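Local coordinates for protein deoxyhypusine synthase, putative (Entamoeba histolytica, PDB 7L9R) that probably acts as a deoxyhypusine synthase, an NAD-dependent transferase that makes deoxyhypusine from a lysine of its protein substrate, at residues 123-135 with 193-207. Sequence-based numbering, arbitrary orientation.
Sequences GAIETDIMKCFGN and ITMMGERLNDTTSVI
I125 and I129, one helical turn apart on helix 124-130, pack against I193, M196 and L200 of helix 189-200, with I207 between them. The 193-200 portion runs nearly parallel to 124-130 with a closest axis approach of 11.7 Å, and I207 helps to bridge that distance: its two branches part at CB, CG2 going to I125 CD1 (3.8 Å) and CD1 of the stretched CG1 arm to I129 CG1 (3.7 Å). I125 CG1 also meets I193 CD1, and M196, bent at chi3, offers SD to I129 and CE to I125. W169 and F173 of helix 160-179 add to this apolar layer.

Farther along, C132 SG touches L200 CD2 at 3.7 Å and abuts the D202 carboxylate. On the polar side D128, with CG anti to the backbone N (chi1 -174°), faces the start of helix 206-212, just after its N-cap S205: V206 N donates to OD1 (2.9 Å, 164°) and I207 N to OD2 (2.9 Å, 163°), each on the syn side and somewhat out of plane. R103 forms a salt bridge with OD1. At the outer edge, D202 OD1 closes an Asx turn with T204 N and also accepts from T204 OG1; a water donates to both K131 O and T204 OG1.

The contact joins the helix after strand 117-120 to that before neighbouring strand 216-218; R103 and the helix start are consistent with buried D128 being held ionised.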
loop_
_atom_site.group_PDB
_atom_site.type_symbol
_atom_site.label_atom_id
_atom_site.label_comp_id
_atom_site.label_asym_id
_atom_site.label_seq_id
_atom_site.Cartn_x
_atom_site.Cartn_y
_atom_site.Cartn_z
ATOM N N GLY B 123 -14.402 -0.500 -19.339
ATOM C CA GLY B 123 -13.345 -0.116 -20.244
ATOM C C GLY B 123 -12.675 -1.274 -20.965
ATOM O O GLY B 123 -12.017 -1.048 -21.985
ATOM N N ALA B 124 -12.824 -2.502 -20.464
ATOM C CA ALA B 124 -12.088 -3.627 -21.033
ATOM C C ALA B 124 -12.559 -3.939 -22.444
ATOM O O ALA B 124 -11.744 -4.095 -23.360
ATOM C CB ALA B 124 -12.233 -4.861 -20.146
ATOM N N ILE B 125 -13.876 -4.016 -22.640
ATOM C CA ILE B 125 -14.409 -4.375 -23.948
ATOM C C ILE B 125 -14.034 -3.323 -24.987
ATOM O O ILE B 125 -13.662 -3.652 -26.122
ATOM C CB ILE B 125 -15.936 -4.585 -23.860
ATOM C CG1 ILE B 125 -16.260 -5.673 -22.831
ATOM C CG2 ILE B 125 -16.515 -4.953 -25.213
ATOM C CD1 ILE B 125 -15.490 -6.974 -23.044
ATOM N N GLU B 126 -14.120 -2.044 -24.620
ATOM C CA GLU B 126 -13.837 -0.988 -25.587
ATOM C C GLU B 126 -12.358 -0.955 -25.955
ATOM O O GLU B 126 -12.008 -0.594 -27.085
ATOM C CB GLU B 126 -14.292 0.364 -25.033
ATOM C CG GLU B 126 -15.773 0.416 -24.684
ATOM C CD GLU B 126 -16.052 0.102 -23.216
ATOM O OE1 GLU B 126 -15.456 -0.861 -22.681
ATOM O OE2 GLU B 126 -16.876 0.816 -22.604
ATOM N N THR B 127 -11.485 -1.331 -25.018
ATOM C CA THR B 127 -10.059 -1.434 -25.317
ATOM C C THR B 127 -9.790 -2.543 -26.325
ATOM O O THR B 127 -9.000 -2.360 -27.259
ATOM C CB THR B 127 -9.284 -1.677 -24.023
ATOM O OG1 THR B 127 -9.542 -0.597 -23.123
ATOM C CG2 THR B 127 -7.780 -1.786 -24.270
ATOM N N ASP B 128 -10.453 -3.693 -26.159
ATOM C CA ASP B 128 -10.285 -4.805 -27.090
ATOM C C ASP B 128 -10.710 -4.402 -28.498
ATOM O O ASP B 128 -10.012 -4.702 -29.478
ATOM C CB ASP B 128 -11.088 -6.005 -26.581
ATOM C CG ASP B 128 -10.876 -7.270 -27.406
ATOM O OD1 ASP B 128 -9.709 -7.614 -27.713
ATOM O OD2 ASP B 128 -11.888 -7.943 -27.719
ATOM N N ILE B 129 -11.831 -3.677 -28.603
ATOM C CA ILE B 129 -12.297 -3.145 -29.882
ATOM C C ILE B 129 -11.317 -2.110 -30.422
ATOM O O ILE B 129 -10.962 -2.124 -31.607
ATOM C CB ILE B 129 -13.704 -2.539 -29.722
ATOM C CG1 ILE B 129 -14.731 -3.614 -29.370
ATOM C CG2 ILE B 129 -14.114 -1.766 -30.975
ATOM C CD1 ILE B 129 -16.081 -3.049 -28.952
ATOM N N MET B 130 -10.885 -1.185 -29.559
ATOM C CA MET B 130 -10.013 -0.094 -29.983
ATOM C C MET B 130 -8.715 -0.617 -30.587
ATOM O O MET B 130 -8.223 -0.077 -31.585
ATOM C CB MET B 130 -9.730 0.819 -28.787
ATOM C CG MET B 130 -8.900 2.043 -29.100
ATOM S SD MET B 130 -8.671 3.125 -27.667
ATOM C CE MET B 130 -10.329 3.174 -26.995
ATOM N N LYS B 131 -8.155 -1.684 -30.011
ATOM C CA LYS B 131 -6.905 -2.236 -30.516
ATOM C C LYS B 131 -7.045 -2.878 -31.889
ATOM O O LYS B 131 -6.022 -3.136 -32.529
ATOM C CB LYS B 131 -6.336 -3.258 -29.529
ATOM C CG LYS B 131 -5.746 -2.627 -28.284
ATOM C CD LYS B 131 -5.148 -3.663 -27.358
ATOM C CE LYS B 131 -4.227 -3.004 -26.338
ATOM N NZ LYS B 131 -3.556 -3.988 -25.436
ATOM N N CYS B 132 -8.266 -3.129 -32.367
ATOM C CA CYS B 132 -8.436 -3.625 -33.728
ATOM C C CYS B 132 -8.296 -2.527 -34.773
ATOM O O CYS B 132 -8.079 -2.836 -35.949
ATOM C CB CYS B 132 -9.799 -4.301 -33.890
ATOM S SG CYS B 132 -10.045 -5.792 -32.905
ATOM N N PHE B 133 -8.417 -1.261 -34.376
ATOM C CA PHE B 133 -8.378 -0.145 -35.313
ATOM C C PHE B 133 -7.021 0.539 -35.379
ATOM O O PHE B 133 -6.639 1.028 -36.448
ATOM C CB PHE B 133 -9.443 0.893 -34.939
ATOM C CG PHE B 133 -10.837 0.330 -34.864
ATOM C CD1 PHE B 133 -11.258 -0.641 -35.762
ATOM C CD2 PHE B 133 -11.720 0.759 -33.892
ATOM C CE1 PHE B 133 -12.541 -1.170 -35.691
ATOM C CE2 PHE B 133 -13.005 0.239 -33.818
ATOM C CZ PHE B 133 -13.416 -0.726 -34.714
ATOM N N GLY B 134 -6.284 0.577 -34.273
ATOM C CA GLY B 134 -4.983 1.219 -34.243
ATOM C C GLY B 134 -4.210 0.761 -33.030
ATOM O O GLY B 134 -4.726 0.049 -32.166
ATOM N N ASN B 135 -2.955 1.190 -32.968
ATOM C CA ASN B 135 -2.048 0.790 -31.900
ATOM C C ASN B 135 -1.904 1.941 -30.913
ATOM O O ASN B 135 -1.519 3.052 -31.295
ATOM C CB ASN B 135 -0.692 0.367 -32.465
ATOM C CG ASN B 135 -0.786 -0.887 -33.320
ATOM O OD1 ASN B 135 -0.838 -2.006 -32.802
ATOM N ND2 ASN B 135 -0.816 -0.707 -34.637
ATOM N N ILE B 193 -22.145 -7.863 -25.360
ATOM C CA ILE B 193 -20.753 -8.160 -25.670
ATOM C C ILE B 193 -20.667 -9.280 -26.700
ATOM O O ILE B 193 -19.779 -9.282 -27.558
ATOM C CB ILE B 193 -19.983 -8.478 -24.378
ATOM C CG1 ILE B 193 -19.921 -7.214 -23.510
ATOM C CG2 ILE B 193 -18.568 -8.987 -24.705
ATOM C CD1 ILE B 193 -19.415 -7.433 -22.102
ATOM N N THR B 194 -21.586 -10.246 -26.635
ATOM C CA THR B 194 -21.673 -11.261 -27.680
ATOM C C THR B 194 -21.957 -10.617 -29.035
ATOM O O THR B 194 -21.262 -10.885 -30.024
ATOM C CB THR B 194 -22.761 -12.279 -27.325
ATOM O OG1 THR B 194 -22.393 -12.969 -26.124
ATOM C CG2 THR B 194 -22.948 -13.290 -28.447
ATOM N N MET B 195 -22.965 -9.741 -29.086
ATOM C CA MET B 195 -23.323 -9.069 -30.332
ATOM C C MET B 195 -22.167 -8.233 -30.871
ATOM O O MET B 195 -21.930 -8.200 -32.085
ATOM C CB MET B 195 -24.561 -8.199 -30.116
ATOM C CG MET B 195 -25.856 -8.985 -29.956
ATOM S SD MET B 195 -27.208 -7.960 -29.319
ATOM C CE MET B 195 -28.349 -9.243 -28.807
ATOM N N MET B 196 -21.432 -7.562 -29.983
ATOM C CA MET B 196 -20.286 -6.766 -30.416
ATOM C C MET B 196 -19.188 -7.657 -30.991
ATOM O O MET B 196 -18.588 -7.330 -32.024
ATOM C CB MET B 196 -19.756 -5.931 -29.243
ATOM C CG MET B 196 -20.594 -4.686 -28.943
ATOM S SD MET B 196 -19.958 -3.557 -27.665
ATOM C CE MET B 196 -20.480 -4.362 -26.147
ATOM N N GLY B 197 -18.929 -8.800 -30.350
ATOM C CA GLY B 197 -17.940 -9.722 -30.877
ATOM C C GLY B 197 -18.287 -10.202 -32.271
ATOM O O GLY B 197 -17.428 -10.239 -33.154
ATOM N N GLU B 198 -19.557 -10.555 -32.493
ATOM C CA GLU B 198 -19.992 -10.981 -33.820
ATOM C C GLU B 198 -19.905 -9.839 -34.820
ATOM O O GLU B 198 -19.548 -10.051 -35.983
ATOM C CB GLU B 198 -21.420 -11.527 -33.763
ATOM C CG GLU B 198 -21.587 -12.718 -32.830
ATOM C CD GLU B 198 -23.047 -13.085 -32.563
ATOM O OE1 GLU B 198 -23.927 -12.191 -32.617
ATOM O OE2 GLU B 198 -23.309 -14.284 -32.307
ATOM N N ARG B 199 -20.238 -8.622 -34.391
ATOM C CA ARG B 199 -20.193 -7.482 -35.299
ATOM C C ARG B 199 -18.757 -7.114 -35.652
ATOM O O ARG B 199 -18.463 -6.767 -36.800
ATOM C CB ARG B 199 -20.916 -6.294 -34.664
ATOM C CG ARG B 199 -21.061 -5.088 -35.567
ATOM C CD ARG B 199 -21.556 -3.882 -34.778
ATOM N NE ARG B 199 -21.900 -2.778 -35.663
ATOM C CZ ARG B 199 -23.120 -2.542 -36.121
ATOM N NH1 ARG B 199 -24.144 -3.307 -35.779
ATOM N NH2 ARG B 199 -23.314 -1.529 -36.962
ATOM N N LEU B 200 -17.855 -7.170 -34.670
ATOM C CA LEU B 200 -16.469 -6.775 -34.896
ATOM C C LEU B 200 -15.775 -7.728 -35.866
ATOM O O LEU B 200 -15.097 -7.289 -36.804
ATOM C CB LEU B 200 -15.725 -6.731 -33.564
ATOM C CG LEU B 200 -14.280 -6.247 -33.601
ATOM C CD1 LEU B 200 -14.224 -4.806 -34.099
ATOM C CD2 LEU B 200 -13.641 -6.382 -32.230
ATOM N N ASN B 201 -15.936 -9.035 -35.651
ATOM C CA ASN B 201 -15.468 -10.064 -36.576
ATOM C C ASN B 201 -13.984 -9.890 -36.891
ATOM O O ASN B 201 -13.565 -9.840 -38.049
ATOM C CB ASN B 201 -16.305 -10.060 -37.849
ATOM C CG ASN B 201 -16.053 -11.273 -38.718
ATOM O OD1 ASN B 201 -15.754 -12.362 -38.226
ATOM N ND2 ASN B 201 -16.162 -11.085 -40.025
ATOM N N ASP B 202 -13.190 -9.776 -35.828
ATOM C CA ASP B 202 -11.747 -9.584 -35.907
ATOM C C ASP B 202 -11.091 -10.681 -35.085
ATOM O O ASP B 202 -11.293 -10.745 -33.869
ATOM C CB ASP B 202 -11.356 -8.201 -35.373
ATOM C CG ASP B 202 -9.918 -7.832 -35.683
ATOM O OD1 ASP B 202 -9.010 -8.652 -35.407
ATOM O OD2 ASP B 202 -9.702 -6.710 -36.201
ATOM N N THR B 203 -10.297 -11.537 -35.734
ATOM C CA THR B 203 -9.722 -12.658 -34.998
ATOM C C THR B 203 -8.558 -12.256 -34.098
ATOM O O THR B 203 -8.009 -13.129 -33.418
ATOM C CB THR B 203 -9.253 -13.767 -35.952
ATOM O OG1 THR B 203 -8.229 -13.267 -36.821
ATOM C CG2 THR B 203 -10.423 -14.306 -36.771
ATOM N N THR B 204 -8.192 -10.973 -34.030
ATOM C CA THR B 204 -7.211 -10.561 -33.034
ATOM C C THR B 204 -7.851 -10.153 -31.714
ATOM O O THR B 204 -7.129 -9.947 -30.730
ATOM C CB THR B 204 -6.346 -9.400 -33.542
ATOM O OG1 THR B 204 -7.105 -8.186 -33.531
ATOM C CG2 THR B 204 -5.819 -9.674 -34.960
ATOM N N SER B 205 -9.175 -10.045 -31.661
ATOM C CA SER B 205 -9.858 -9.531 -30.483
ATOM C C SER B 205 -10.365 -10.661 -29.593
ATOM O O SER B 205 -10.692 -11.759 -30.059
ATOM C CB SER B 205 -11.026 -8.631 -30.883
ATOM O OG SER B 205 -12.182 -9.397 -31.136
ATOM N N VAL B 206 -10.414 -10.374 -28.293
ATOM C CA VAL B 206 -10.970 -11.317 -27.329
ATOM C C VAL B 206 -12.453 -11.558 -27.609
ATOM O O VAL B 206 -12.915 -12.708 -27.648
ATOM C CB VAL B 206 -10.735 -10.806 -25.894
ATOM C CG1 VAL B 206 -11.494 -11.653 -24.884
ATOM C CG2 VAL B 206 -9.233 -10.777 -25.565
ATOM N N ILE B 207 -13.218 -10.483 -27.840
ATOM C CA ILE B 207 -14.673 -10.643 -27.879
ATOM C C ILE B 207 -15.128 -11.407 -29.120
ATOM O O ILE B 207 -16.115 -12.151 -29.064
ATOM C CB ILE B 207 -15.402 -9.286 -27.770
ATOM C CG1 ILE B 207 -15.096 -8.396 -28.975
ATOM C CG2 ILE B 207 -15.046 -8.589 -26.461
ATOM C CD1 ILE B 207 -15.916 -7.130 -28.998
HETATM O O HOH W 1 -5.633 -6.055 -32.618
HETATM O O HOH W 2 -7.443 -5.600 -36.543
#